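Local coordinates for rutinosidase (Aspergillus niger, PDB 6I1A), which hydrolyses beta-glycosidic bonds as a family 5 glycoside hydrolase, releasing the disaccharide rutinose from flavonoid glycosides such as rutin, and is classed with exo-1,3-beta-glucanases, at residues Ile132-His137 with Asn176-Ser181; Asn279-Ile284 with Val321-Glu326; Lys221-Val226 with Gly253-Ser258; Asn144-Gly149 with Thr200-Phe205; Leu83-Ile88 with Thr362-Gly367. All coordinates share one frame; numbering follows the deposited sequence.

Interaction 1 of 5, residues Ile132-His137 with Asn176-Ser181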
# COMPACT_ATOMS: atom_id res chain seq x y z
N ILE A 132 -11.36 24.02 17.46
CA ILE A 132 -11.72 24.27 16.07
C ILE A 132 -10.47 24.13 15.21
O ILE A 132 -9.52 24.90 15.43
CB ILE A 132 -12.37 25.64 15.87
CG1 ILE A 132 -13.50 25.92 16.88
CG2 ILE A 132 -12.83 25.80 14.47
CD1 ILE A 132 -14.73 25.02 16.72
N ILE A 133 -10.51 23.28 14.21
CA ILE A 133 -9.46 23.24 13.16
C ILE A 133 -9.98 23.95 11.92
O ILE A 133 -10.99 23.52 11.36
CB ILE A 133 -9.06 21.83 12.79
CG1 ILE A 133 -8.51 21.07 14.00
CG2 ILE A 133 -8.07 21.78 11.61
CD1 ILE A 133 -8.55 19.56 13.83
N ILE A 134 -9.36 25.07 11.50
CA ILE A 134 -9.75 25.77 10.28
C ILE A 134 -8.86 25.25 9.15
O ILE A 134 -7.61 25.40 9.22
CB ILE A 134 -9.68 27.31 10.40
CG1 ILE A 134 -10.58 27.83 11.52
CG2 ILE A 134 -10.00 27.92 9.05
CD1 ILE A 134 -10.39 29.31 11.78
N ASP A 135 -9.45 24.59 8.16
CA ASP A 135 -8.73 23.97 7.06
C ASP A 135 -8.98 24.74 5.77
O ASP A 135 -10.14 24.89 5.35
CB ASP A 135 -9.23 22.52 6.98
CG ASP A 135 -9.07 21.84 5.65
OD1 ASP A 135 -8.09 22.06 4.91
OD2 ASP A 135 -9.96 20.97 5.39
N THR A 136 -7.92 25.22 5.12
CA THR A 136 -8.01 25.78 3.77
C THR A 136 -7.92 24.62 2.78
O THR A 136 -6.78 24.23 2.41
CB THR A 136 -7.01 26.92 3.56
OG1 THR A 136 -5.71 26.46 3.85
CG2 THR A 136 -7.32 28.05 4.51
N HIS A 137 -9.08 24.04 2.45
CA HIS A 137 -9.16 22.76 1.74
C HIS A 137 -8.65 22.87 0.31
O HIS A 137 -8.02 21.93 -0.20
CB HIS A 137 -10.62 22.31 1.78
CG HIS A 137 -10.84 20.84 1.88
ND1 HIS A 137 -10.38 20.13 2.94
CD2 HIS A 137 -11.65 20.02 1.14
CE1 HIS A 137 -10.82 18.89 2.81
NE2 HIS A 137 -11.59 18.78 1.74
N ASN A 176 -5.56 36.26 11.02
CA ASN A 176 -6.31 37.45 11.53
C ASN A 176 -7.65 37.02 12.12
O ASN A 176 -8.06 37.51 13.18
CB ASN A 176 -6.54 38.49 10.43
CG ASN A 176 -7.26 39.72 10.93
OD1 ASN A 176 -6.66 40.47 11.74
ND2 ASN A 176 -8.49 39.92 10.50
N PHE A 177 -8.35 36.07 11.48
CA PHE A 177 -9.63 35.56 12.03
C PHE A 177 -9.38 34.99 13.43
O PHE A 177 -10.17 35.25 14.36
CB PHE A 177 -10.15 34.50 11.06
CG PHE A 177 -11.46 33.88 11.49
CD1 PHE A 177 -11.49 32.86 12.43
CD2 PHE A 177 -12.64 34.28 10.90
CE1 PHE A 177 -12.70 32.29 12.82
CE2 PHE A 177 -13.86 33.71 11.29
CZ PHE A 177 -13.88 32.73 12.23
N ILE A 178 -8.35 34.18 13.58
CA ILE A 178 -8.04 33.50 14.87
C ILE A 178 -7.71 34.57 15.94
O ILE A 178 -8.23 34.54 17.07
CB ILE A 178 -6.94 32.46 14.71
CG1 ILE A 178 -7.42 31.28 13.84
CG2 ILE A 178 -6.50 32.00 16.08
CD1 ILE A 178 -6.35 30.32 13.48
N GLN A 179 -6.86 35.52 15.55
CA GLN A 179 -6.38 36.54 16.54
C GLN A 179 -7.51 37.47 16.95
O GLN A 179 -7.45 37.99 18.11
CB GLN A 179 -5.31 37.39 15.86
CG GLN A 179 -3.99 36.68 15.71
CD GLN A 179 -3.37 36.36 17.06
OE1 GLN A 179 -3.59 35.32 17.62
NE2 GLN A 179 -2.54 37.27 17.58
N THR A 180 -8.49 37.73 16.12
CA THR A 180 -9.63 38.64 16.43
C THR A 180 -10.88 37.87 16.87
O THR A 180 -11.97 38.46 17.00
CB THR A 180 -9.93 39.53 15.25
OG1 THR A 180 -10.29 38.80 14.08
CG2 THR A 180 -8.76 40.43 14.90
N SER A 181 -10.73 36.56 17.10
CA SER A 181 -11.87 35.66 17.40
C SER A 181 -12.47 35.87 18.79
O SER A 181 -13.55 35.29 19.01
CB SER A 181 -11.44 34.24 17.28
OG SER A 181 -10.56 33.89 18.26
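A beta-alpha-beta crossover of the TIM barrel, in which helix 161-179 links the neighbouring parallel strands 131-136 and 187-190, brings Ile134 of the strand against Phe177 and Ile178 of the helix's last turn. It illustrates how the helical layer of a barrel is fitted to its strands: one outward-pointing strand residue meets two helix residues, although the nearest CA atoms, those of Ile134 and Ile178, are still 9.2 Å apart. The gap is bridged by the long branch of Ile134. Its CG1 stands beside the backbone N, and an extended second torsion (172°) carries CD1 outward to the helix. That methyl lies 3.8 Å from Phe177 CD1 and almost as close to CE1 of the same ring, which it approaches obliquely. Ile134 CD1 also comes within 4.1 Å of Ile178 CG1, so one methyl serves two consecutive helix residues. Trp100 touches Ile134 and meets the ring of Phe177 edge-to-face.

Two carbonyls of the last helical turn are capped locally by hydroxyls. Asn176 O accepts from both Thr180 OG1 (2.7 Å) and Thr180 N, which reach it from opposite faces of its plane, while Ser181 OG gives a hydrogen bond to Ile178 O. At the C-terminal end of the strand, His137 ND1 donates to the syn side of Asp135 OD2 at 2.6 Å, well apart from the apolar patch. With no hydrogen bond crossing between strand and helix, this union depends on burial and on the shape of one methyl tip, not on directional bonding.

Interaction 2 of 5, residues Asn279-Ile284 with Val321-Glu326. With EDO (1,2-ethanediol), chain S.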
# COMPACT_ATOMS: atom_id res chain seq x y z
N ASN A 279 -13.48 -7.25 8.16
CA ASN A 279 -12.03 -7.14 8.43
C ASN A 279 -11.58 -5.69 8.66
O ASN A 279 -10.37 -5.47 8.88
CB ASN A 279 -11.20 -7.82 7.33
CG ASN A 279 -11.19 -7.12 6.02
OD1 ASN A 279 -11.44 -5.90 5.95
ND2 ASN A 279 -10.90 -7.84 4.95
N LEU A 280 -12.53 -4.75 8.64
CA LEU A 280 -12.12 -3.32 8.69
C LEU A 280 -11.24 -3.06 9.89
O LEU A 280 -10.28 -2.28 9.78
CB LEU A 280 -13.36 -2.44 8.71
CG LEU A 280 -13.03 -0.97 8.39
CD1 LEU A 280 -12.82 -0.79 6.91
CD2 LEU A 280 -14.10 -0.04 8.90
N PRO A 281 -11.50 -3.56 11.12
CA PRO A 281 -10.61 -3.23 12.24
C PRO A 281 -9.15 -3.62 12.02
O PRO A 281 -8.27 -3.00 12.64
CB PRO A 281 -11.26 -3.94 13.45
CG PRO A 281 -12.71 -4.10 13.01
CD PRO A 281 -12.66 -4.38 11.53
N GLU A 282 -8.89 -4.65 11.22
CA GLU A 282 -7.53 -5.06 10.84
C GLU A 282 -6.86 -3.97 10.02
O GLU A 282 -5.66 -3.66 10.27
CB GLU A 282 -7.53 -6.38 10.09
CG GLU A 282 -8.03 -7.53 10.92
CD GLU A 282 -8.39 -8.76 10.10
OE1 GLU A 282 -7.88 -8.93 9.01
OE2 GLU A 282 -9.32 -9.47 10.53
N TYR A 283 -7.59 -3.41 9.10
CA TYR A 283 -7.05 -2.33 8.22
C TYR A 283 -6.84 -1.06 9.04
O TYR A 283 -5.84 -0.31 8.86
CB TYR A 283 -7.96 -2.07 7.03
CG TYR A 283 -7.80 -3.08 5.92
CD1 TYR A 283 -8.48 -4.27 5.91
CD2 TYR A 283 -6.90 -2.84 4.90
CE1 TYR A 283 -8.26 -5.23 4.94
CE2 TYR A 283 -6.71 -3.77 3.88
CZ TYR A 283 -7.42 -4.96 3.88
OH TYR A 283 -7.20 -5.94 2.92
N ILE A 284 -7.77 -0.76 9.96
CA ILE A 284 -7.62 0.40 10.86
C ILE A 284 -6.36 0.22 11.71
O ILE A 284 -5.53 1.16 11.86
CB ILE A 284 -8.90 0.54 11.72
CG1 ILE A 284 -10.05 1.08 10.86
CG2 ILE A 284 -8.71 1.42 12.95
CD1 ILE A 284 -11.42 0.98 11.51
N VAL A 321 -17.14 1.80 13.85
CA VAL A 321 -16.90 3.21 14.31
C VAL A 321 -16.18 3.18 15.64
O VAL A 321 -15.18 3.92 15.86
CB VAL A 321 -18.19 4.04 14.43
CG1 VAL A 321 -17.92 5.43 15.01
CG2 VAL A 321 -18.87 4.17 13.14
N LEU A 322 -16.66 2.37 16.60
CA LEU A 322 -16.02 2.34 17.92
C LEU A 322 -14.59 1.80 17.85
O LEU A 322 -13.70 2.32 18.56
CB LEU A 322 -16.88 1.51 18.89
CG LEU A 322 -18.24 2.12 19.21
CD1 LEU A 322 -18.99 1.19 20.17
CD2 LEU A 322 -18.13 3.49 19.82
N ALA A 323 -14.34 0.80 16.99
CA ALA A 323 -12.98 0.26 16.81
C ALA A 323 -12.04 1.38 16.33
O ALA A 323 -10.91 1.53 16.79
CB ALA A 323 -12.97 -0.93 15.88
N GLY A 324 -12.49 2.12 15.35
CA GLY A 324 -11.65 3.20 14.83
C GLY A 324 -11.42 4.25 15.87
O GLY A 324 -10.27 4.70 16.08
N LEU A 325 -12.47 4.74 16.55
CA LEU A 325 -12.27 5.78 17.57
C LEU A 325 -11.23 5.35 18.60
O LEU A 325 -10.30 6.11 18.98
CB LEU A 325 -13.58 6.11 18.28
CG LEU A 325 -14.61 6.80 17.41
CD1 LEU A 325 -15.88 7.06 18.22
CD2 LEU A 325 -14.15 8.14 16.88
N GLU A 326 -11.36 4.11 19.07
CA GLU A 326 -10.46 3.60 20.12
C GLU A 326 -9.01 3.52 19.62
O GLU A 326 -8.05 3.85 20.36
CB GLU A 326 -10.89 2.21 20.64
CG GLU A 326 -12.11 2.23 21.53
CD GLU A 326 -12.63 0.84 21.86
OE1 GLU A 326 -13.84 0.78 22.22
OE2 GLU A 326 -11.87 -0.18 21.59
C1 EDO S . -5.21 -5.58 6.80
O1 EDO S . -3.82 -5.40 7.08
C2 EDO S . -5.56 -6.98 6.58
O2 EDO S . -5.69 -7.72 7.73
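Ile284 sets its forked side chain against Gly324, and Pro281, a turn before Ile284, meets Ala323 where helices 280-290 and 317-331 run side by side. The two short segments are nearly parallel, crossing at -15° with their axes 9.7 Å apart, and the small Ala323 and Gly324 face the partner helix. In Ile284 the gamma methyl CG2 is anti to the backbone N, and CG1 lies beside that N with an extended second torsion (167°). Both ends of the fork are thereby turned to one glycine: CG2 of Ile284 is 3.9 Å from Gly324 CA, and CD1 of Ile284 lies 4.0 Å from the same carbon. As Gly324 has no side chain, the branches rest directly on its backbone. The second pair is simpler, with Pro281 CB 4.2 Å from Ala323 CB.

On another flank of helix 280-290, a 1,2-ethanediol sets its two carbons over one face of the Tyr283 ring, C1 3.4 Å above the plane and over the centre. Its O2 donates to Glu282 OE1 (2.8 Å), and the molecule is also bonded to Gln249 NE2 of the second subunit, whose Tyr247 packs on Tyr283. Inward, the pair of helices covers two parallel barrel strands: Leu280 and Val321 both touch Ile306 of strand 299-308, while Ile284 and Leu280 touch Tyr269 of strand 261-269.

Interaction 3 of 5, residues Lys221-Val226 with Gly253-Ser258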
# COMPACT_ATOMS: atom_id res chain seq x y z
N LYS A 221 8.26 24.01 1.13
CA LYS A 221 8.51 25.46 1.04
C LYS A 221 7.30 26.19 1.60
O LYS A 221 7.42 27.16 2.36
CB LYS A 221 8.79 25.84 -0.42
CG LYS A 221 8.94 27.31 -0.70
CD LYS A 221 8.97 27.60 -2.20
CE LYS A 221 8.80 29.07 -2.55
NZ LYS A 221 9.98 29.81 -2.05
N TYR A 222 6.10 25.77 1.19
CA TYR A 222 4.85 26.44 1.62
C TYR A 222 4.64 26.24 3.11
O TYR A 222 4.35 27.22 3.83
CB TYR A 222 3.68 25.89 0.82
CG TYR A 222 2.35 26.37 1.28
CD1 TYR A 222 1.98 27.69 1.20
CD2 TYR A 222 1.42 25.48 1.86
CE1 TYR A 222 0.72 28.10 1.60
CE2 TYR A 222 0.17 25.90 2.30
CZ TYR A 222 -0.20 27.22 2.15
OH TYR A 222 -1.42 27.66 2.52
N ILE A 223 4.75 25.01 3.61
CA ILE A 223 4.49 24.79 5.05
C ILE A 223 5.52 25.56 5.91
O ILE A 223 5.17 26.12 6.96
CB ILE A 223 4.46 23.31 5.40
CG1 ILE A 223 3.36 22.56 4.62
CG2 ILE A 223 4.27 23.16 6.92
CD1 ILE A 223 1.95 23.04 4.94
N ARG A 224 6.75 25.57 5.49
CA ARG A 224 7.78 26.36 6.22
C ARG A 224 7.38 27.83 6.21
O ARG A 224 7.54 28.49 7.27
CB ARG A 224 9.15 26.15 5.58
CG ARG A 224 9.78 24.84 5.96
CD ARG A 224 11.13 24.65 5.29
NE ARG A 224 11.84 23.56 5.96
CZ ARG A 224 12.79 22.83 5.42
NH1 ARG A 224 13.33 21.84 6.14
NH2 ARG A 224 13.24 23.06 4.18
N ALA A 225 6.91 28.37 5.11
CA ALA A 225 6.47 29.76 5.09
C ALA A 225 5.27 30.02 6.01
O ALA A 225 5.18 31.08 6.68
CB ALA A 225 6.16 30.21 3.70
N VAL A 226 4.31 29.08 6.03
CA VAL A 226 3.14 29.23 6.91
C VAL A 226 3.57 29.16 8.39
O VAL A 226 3.13 29.97 9.18
CB VAL A 226 2.08 28.15 6.61
CG1 VAL A 226 1.02 28.19 7.72
CG2 VAL A 226 1.50 28.38 5.22
N GLY A 253 11.97 14.62 9.54
CA GLY A 253 13.33 15.17 9.49
C GLY A 253 13.32 16.59 9.01
O GLY A 253 14.37 17.27 9.14
N ASP A 254 12.22 17.14 8.50
CA ASP A 254 12.21 18.50 7.91
C ASP A 254 11.89 19.60 8.90
O ASP A 254 11.98 20.77 8.52
CB ASP A 254 11.15 18.58 6.79
CG ASP A 254 11.47 17.70 5.60
OD1 ASP A 254 12.70 17.57 5.26
OD2 ASP A 254 10.52 17.18 4.97
N PHE A 255 11.50 19.28 10.15
CA PHE A 255 11.13 20.24 11.16
C PHE A 255 11.81 19.90 12.48
O PHE A 255 11.84 18.75 12.88
CB PHE A 255 9.61 20.22 11.41
CG PHE A 255 8.83 20.45 10.15
CD1 PHE A 255 8.42 19.40 9.38
CD2 PHE A 255 8.48 21.74 9.78
CE1 PHE A 255 7.69 19.63 8.22
CE2 PHE A 255 7.72 21.94 8.65
CZ PHE A 255 7.35 20.89 7.88
N PRO A 256 12.36 20.91 13.18
CA PRO A 256 12.83 20.70 14.56
C PRO A 256 11.67 20.32 15.48
O PRO A 256 10.58 20.83 15.29
CB PRO A 256 13.46 22.03 15.02
CG PRO A 256 13.06 23.00 13.96
CD PRO A 256 12.62 22.26 12.71
N ALA A 257 11.93 19.44 16.43
CA ALA A 257 10.90 18.96 17.37
C ALA A 257 10.24 20.10 18.13
O ALA A 257 9.06 19.95 18.58
CB ALA A 257 11.51 17.98 18.36
N SER A 258 10.91 21.26 18.31
CA SER A 258 10.30 22.42 18.99
C SER A 258 9.17 23.10 18.20
O SER A 258 8.44 23.93 18.77
CB SER A 258 11.41 23.44 19.31
OG SER A 258 12.01 23.92 18.14
O HOH W 1 11.61 23.45 8.90
O HOH W 2 14.73 19.57 5.22
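Arg224 on helix 213-233 and Phe255 in the irregular loop after helix 248-252 have the nearest CA atoms, 8.5 Å apart, so side chains must span the gap. Arg224 does so with a chain extended from CG to NE, which brings its guanidinium edge up to a main-chain oxygen. NH1 of Arg224 donates to Asp254 O at 2.9 Å with an N-H...O angle of 156°; the bond lies in the carbonyl plane and uses a lone pair, and the oxygen is close to the guanidinium plane.

Two waters widen this grip. The first accepts from Arg224 NE (3.0 Å) and donates to Asp254 O, giving that oxygen a second donor. The second accepts from Arg224 NH1 (2.8 Å) and donates to Asp254 OD1, joining opposite charges that do not form a direct salt bridge. Asp254 OD1 sits well outside the guanidinium plane, where no N-H points at it, and the water carries the link; any direct attraction is probably partly screened.

Deeper in, Ile223 and Phe255 cross at about a right angle, and the methyl CG2 of Ile223 reaches the far end of the ring, 3.9 Å from Phe255 CZ. Leu220 of the same helix touches both Asp254 and Phe255, and Phe297 adds to the cover of the ring. The loop then leads into strand 261-269, while Tyr222 on another side of helix 213-233 packs on helix 161-179.

Interaction 4 of 5, residues Asn144-Gly149 with Thr200-Phe205. With NAG (2-acetamido-2-deoxy-beta-D-glucopyranose), chain B; EDO (1,2-ethanediol), chain I.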
# COMPACT_ATOMS: atom_id res chain seq x y z
N ASN A 144 -4.42 19.42 -6.24
CA ASN A 144 -4.48 17.96 -6.45
C ASN A 144 -5.33 17.55 -7.65
O ASN A 144 -5.67 16.36 -7.78
CB ASN A 144 -5.01 17.24 -5.21
CG ASN A 144 -6.29 17.87 -4.71
OD1 ASN A 144 -7.12 18.36 -5.47
ND2 ASN A 144 -6.51 17.78 -3.38
N GLY A 145 -5.68 18.47 -8.56
CA GLY A 145 -6.49 18.08 -9.74
C GLY A 145 -7.90 17.68 -9.39
O GLY A 145 -8.60 17.18 -10.28
N LEU A 146 -8.38 17.83 -8.17
CA LEU A 146 -9.70 17.39 -7.74
C LEU A 146 -10.51 18.62 -7.34
O LEU A 146 -9.91 19.68 -7.00
CB LEU A 146 -9.63 16.43 -6.55
CG LEU A 146 -8.88 15.14 -6.85
CD1 LEU A 146 -8.59 14.43 -5.56
CD2 LEU A 146 -9.65 14.23 -7.85
N THR A 147 -11.84 18.45 -7.25
CA THR A 147 -12.70 19.59 -6.81
C THR A 147 -12.23 20.13 -5.46
O THR A 147 -12.22 21.38 -5.24
CB THR A 147 -14.18 19.15 -6.69
OG1 THR A 147 -14.98 20.28 -6.31
CG2 THR A 147 -14.39 17.98 -5.76
N ILE A 148 -11.80 19.27 -4.56
CA ILE A 148 -11.47 19.68 -3.19
C ILE A 148 -10.23 20.60 -3.21
O ILE A 148 -10.13 21.45 -2.30
CB ILE A 148 -11.26 18.49 -2.26
CG1 ILE A 148 -10.27 17.49 -2.81
CG2 ILE A 148 -12.62 17.83 -2.00
CD1 ILE A 148 -9.76 16.46 -1.78
N GLY A 149 -9.33 20.49 -4.19
CA GLY A 149 -8.09 21.25 -4.24
C GLY A 149 -8.29 22.62 -4.88
O GLY A 149 -7.35 23.44 -4.75
N THR A 200 -2.71 11.84 -11.91
CA THR A 200 -3.50 11.82 -13.17
C THR A 200 -4.12 10.43 -13.35
O THR A 200 -5.27 10.38 -13.81
CB THR A 200 -2.67 12.19 -14.38
OG1 THR A 200 -1.59 11.29 -14.48
CG2 THR A 200 -2.09 13.57 -14.27
N ASN A 201 -3.45 9.38 -12.87
CA ASN A 201 -4.09 8.05 -12.73
C ASN A 201 -4.44 7.92 -11.24
O ASN A 201 -3.54 7.92 -10.39
CB ASN A 201 -3.14 6.95 -13.20
CG ASN A 201 -3.85 5.62 -13.19
OD1 ASN A 201 -4.74 5.35 -12.38
ND2 ASN A 201 -3.40 4.73 -14.07
N MET A 202 -5.73 7.98 -10.94
CA MET A 202 -6.19 8.03 -9.55
C MET A 202 -5.96 6.73 -8.78
O MET A 202 -6.19 6.71 -7.54
CB MET A 202 -7.66 8.45 -9.47
CG MET A 202 -7.80 9.97 -9.72
SD MET A 202 -7.24 10.94 -8.27
CE MET A 202 -8.56 10.66 -7.09
N VAL A 203 -5.41 5.67 -9.40
CA VAL A 203 -5.06 4.48 -8.63
C VAL A 203 -4.03 4.80 -7.55
O VAL A 203 -3.98 4.08 -6.52
CB VAL A 203 -4.59 3.36 -9.56
CG1 VAL A 203 -3.21 3.60 -10.18
CG2 VAL A 203 -4.67 2.05 -8.81
N VAL A 204 -3.22 5.84 -7.72
CA VAL A 204 -2.20 6.20 -6.71
C VAL A 204 -2.76 7.15 -5.66
O VAL A 204 -2.06 7.46 -4.68
CB VAL A 204 -0.92 6.78 -7.30
CG1 VAL A 204 -0.23 5.81 -8.25
CG2 VAL A 204 -1.15 8.13 -7.95
N PHE A 205 -3.97 7.67 -5.86
CA PHE A 205 -4.48 8.60 -4.82
C PHE A 205 -4.63 7.80 -3.53
O PHE A 205 -4.92 6.59 -3.54
CB PHE A 205 -5.79 9.26 -5.25
CG PHE A 205 -6.04 10.59 -4.55
CD1 PHE A 205 -5.24 11.68 -4.80
CD2 PHE A 205 -7.02 10.70 -3.58
CE1 PHE A 205 -5.43 12.87 -4.11
CE2 PHE A 205 -7.22 11.89 -2.91
CZ PHE A 205 -6.45 12.98 -3.21
C1 NAG B . -6.76 -2.94 -11.74
C2 NAG B . -7.59 -2.55 -10.55
C3 NAG B . -8.05 -1.05 -10.67
C4 NAG B . -6.87 -0.19 -10.91
C5 NAG B . -6.07 -0.65 -12.10
C6 NAG B . -4.84 0.15 -12.25
C7 NAG B . -8.87 -4.38 -9.52
C8 NAG B . -10.14 -5.13 -9.38
N2 NAG B . -8.78 -3.40 -10.45
O3 NAG B . -8.72 -0.70 -9.43
O4 NAG B . -7.27 1.20 -11.18
O5 NAG B . -5.65 -2.06 -11.82
O6 NAG B . -4.20 -0.10 -13.53
O7 NAG B . -7.95 -4.58 -8.73
C1 EDO I . -13.75 15.42 -8.73
O1 EDO I . -12.80 16.42 -8.93
C2 EDO I . -13.47 14.30 -9.61
O2 EDO I . -13.70 14.60 -10.99
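Leu146 has CG beside its backbone N and an extended second torsion (166°), while Phe205 holds its ring anti to the backbone N (chi1 -156°); the two side chains therefore advance from opposite directions and meet. CD1 of Leu146 settles over one face of the ring, 3.5 Å from Phe205 CZ and 28° off the normal through the centroid, a CH-pi contact. The other methyl of the same fork, Leu146 CD2, meets the CE methyl of Met202 tip to tip at 3.8 Å, the methionine chain folding at its second and third torsions to present CE.

Both loops are shaped by Asx turns: Asn144 OD1 accepts from Leu146 N at 3.0 Å, and Asn201 OD1 accepts from Val203 N. The contact joins the loops that follow strands 131-136 and 187-190 in the barrel. Phe205 also meets Phe245 edge-to-face, and Asn201, Val203 and Val204 pack on the second subunit beside a protein-linked glycan. A 1,2-ethanediol takes the N-H of Thr147 through its O1 (2.8 Å).

Chemically, then, one leucine fork serves two different partners, a pi face and a thioether methyl, in an apolar patch that is only partly shielded from solvent.

Interaction 5 of 5, residues Leu83-Ile88 with Thr362-Gly367. With EDO (1,2-ethanediol), chain L.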
# COMPACT_ATOMS: atom_id res chain seq x y z
N LEU A 83 -24.04 16.93 18.02
CA LEU A 83 -22.65 16.41 18.05
C LEU A 83 -22.12 16.39 19.48
O LEU A 83 -21.48 15.40 19.89
CB LEU A 83 -21.81 17.32 17.14
CG LEU A 83 -22.13 17.20 15.66
CD1 LEU A 83 -21.49 18.33 14.86
CD2 LEU A 83 -21.74 15.86 15.09
N ALA A 84 -22.32 17.44 20.27
CA ALA A 84 -21.88 17.49 21.66
C ALA A 84 -22.52 16.34 22.47
O ALA A 84 -21.85 15.71 23.29
CB ALA A 84 -22.24 18.82 22.28
N SER A 85 -23.78 16.06 22.19
CA SER A 85 -24.53 15.00 22.92
C SER A 85 -23.88 13.65 22.61
O SER A 85 -24.04 12.73 23.45
CB SER A 85 -26.03 15.03 22.60
OG SER A 85 -26.35 14.35 21.38
N GLY A 86 -23.26 13.49 21.45
CA GLY A 86 -22.54 12.25 21.09
C GLY A 86 -21.09 12.24 21.57
O GLY A 86 -20.38 11.27 21.22
N GLY A 87 -20.59 13.23 22.31
CA GLY A 87 -19.23 13.28 22.88
C GLY A 87 -18.20 14.02 21.97
O GLY A 87 -17.00 13.88 22.26
N ILE A 88 -18.66 14.70 20.95
CA ILE A 88 -17.72 15.44 20.06
C ILE A 88 -17.12 16.61 20.84
O ILE A 88 -17.87 17.42 21.47
CB ILE A 88 -18.43 15.90 18.79
CG1 ILE A 88 -18.85 14.70 17.95
CG2 ILE A 88 -17.64 16.90 17.96
CD1 ILE A 88 -17.68 13.81 17.52
N THR A 362 -26.18 10.37 12.13
CA THR A 362 -26.99 9.10 12.13
C THR A 362 -26.45 8.21 13.23
O THR A 362 -27.23 7.59 14.01
CB THR A 362 -26.90 8.41 10.78
OG1 THR A 362 -27.60 9.22 9.84
CG2 THR A 362 -27.49 7.02 10.83
N PHE A 363 -25.14 8.05 13.35
CA PHE A 363 -24.56 7.19 14.41
C PHE A 363 -25.00 7.65 15.80
O PHE A 363 -25.26 6.87 16.72
CB PHE A 363 -23.04 7.17 14.33
CG PHE A 363 -22.47 6.71 13.03
CD1 PHE A 363 -23.12 5.86 12.17
CD2 PHE A 363 -21.19 7.13 12.65
CE1 PHE A 363 -22.55 5.39 11.01
CE2 PHE A 363 -20.62 6.67 11.48
CZ PHE A 363 -21.27 5.78 10.67
N ILE A 364 -24.97 8.97 16.04
CA ILE A 364 -25.37 9.51 17.35
C ILE A 364 -26.87 9.13 17.59
O ILE A 364 -27.17 8.67 18.70
CB ILE A 364 -25.16 11.04 17.39
CG1 ILE A 364 -23.66 11.34 17.28
CG2 ILE A 364 -25.71 11.59 18.68
CD1 ILE A 364 -23.31 12.84 17.19
N ASP A 365 -27.71 9.37 16.62
CA ASP A 365 -29.19 9.15 16.78
C ASP A 365 -29.47 7.66 16.98
O ASP A 365 -30.57 7.31 17.54
CB ASP A 365 -29.96 9.72 15.59
CG ASP A 365 -30.16 11.23 15.70
OD1 ASP A 365 -29.81 11.78 16.72
OD2 ASP A 365 -30.60 11.81 14.76
N GLU A 366 -28.65 6.75 16.45
CA GLU A 366 -28.80 5.27 16.63
C GLU A 366 -28.23 4.85 17.99
O GLU A 366 -28.27 3.62 18.27
CB GLU A 366 -28.12 4.53 15.49
CG GLU A 366 -28.77 4.75 14.14
CD GLU A 366 -30.13 4.07 14.10
OE1 GLU A 366 -30.18 2.84 13.93
OE2 GLU A 366 -31.11 4.74 14.35
N GLY A 367 -27.67 5.74 18.80
CA GLY A 367 -27.19 5.47 20.15
C GLY A 367 -25.86 4.73 20.16
O GLY A 367 -25.53 4.06 21.15
C1 EDO L . -17.53 10.81 20.08
O1 EDO L . -18.62 10.80 19.26
C2 EDO L . -17.37 9.59 20.88
O2 EDO L . -16.09 9.65 21.56
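Ile364 and Leu83 cross at about a right angle, the isoleucine reaching straight at the end of helix 77-85 while the leucine leaves its backbone in the other direction and comes back only with its tip. The long branch of Ile364 is extended (chi2 175°), which drives CD1 to within 3.7 Å of Leu83 CA and 4.0 Å of Leu83 CD2. Its short branch turns to the side: CG2 of Ile364 lies 3.9 Å from Ser85 OG, a hydroxyl already bonded to Lys82 O, and about as far from the CA of Gly86. Having no side chain, Gly86 allows the close approach of the backbones, 5.4 Å between its CA and that of Ile364.

Two helix ends thus meet, and each is closed by a Schellman motif. In the first, Gly87 N bonds to Ala84 O (2.9 Å), and the positive phi of Gly87 turns the chain so that Ile88 N reaches Leu83 O; in the second, Gly367 N returns to Ile364 O at 3.0 Å. A 1,2-ethanediol O1 donates to Gly86 O at 2.7 Å, with Tyr360 OH and Asn23 ND2 as further partners. Phe369, near the C-terminus, packs on Ile364 from outside the pair, and Leu83 also touches Leu27.

In the fold
Interaction 1 is the buried member of the set and interaction 4 lies at the surface, with interactions 2, 3 and 5 partly buried. Interactions 1 and 4 concern the same stretch of barrel, strand to helix in one and the loops beyond the strands in the other, and they touch where His137 packs on Ile148. Interactions 2 and 5 also touch, through Val321 and Phe363, and interaction 5 joins parts far apart in sequence, enclosing the other four along the chain. Four contacts are apolar across their segments, ranging from a single methyl set against two helix residues to glycine-assisted helix packing and a CH-pi meeting. Interaction 3 differs: its exposed arginine adds a direct hydrogen bond and water bridges.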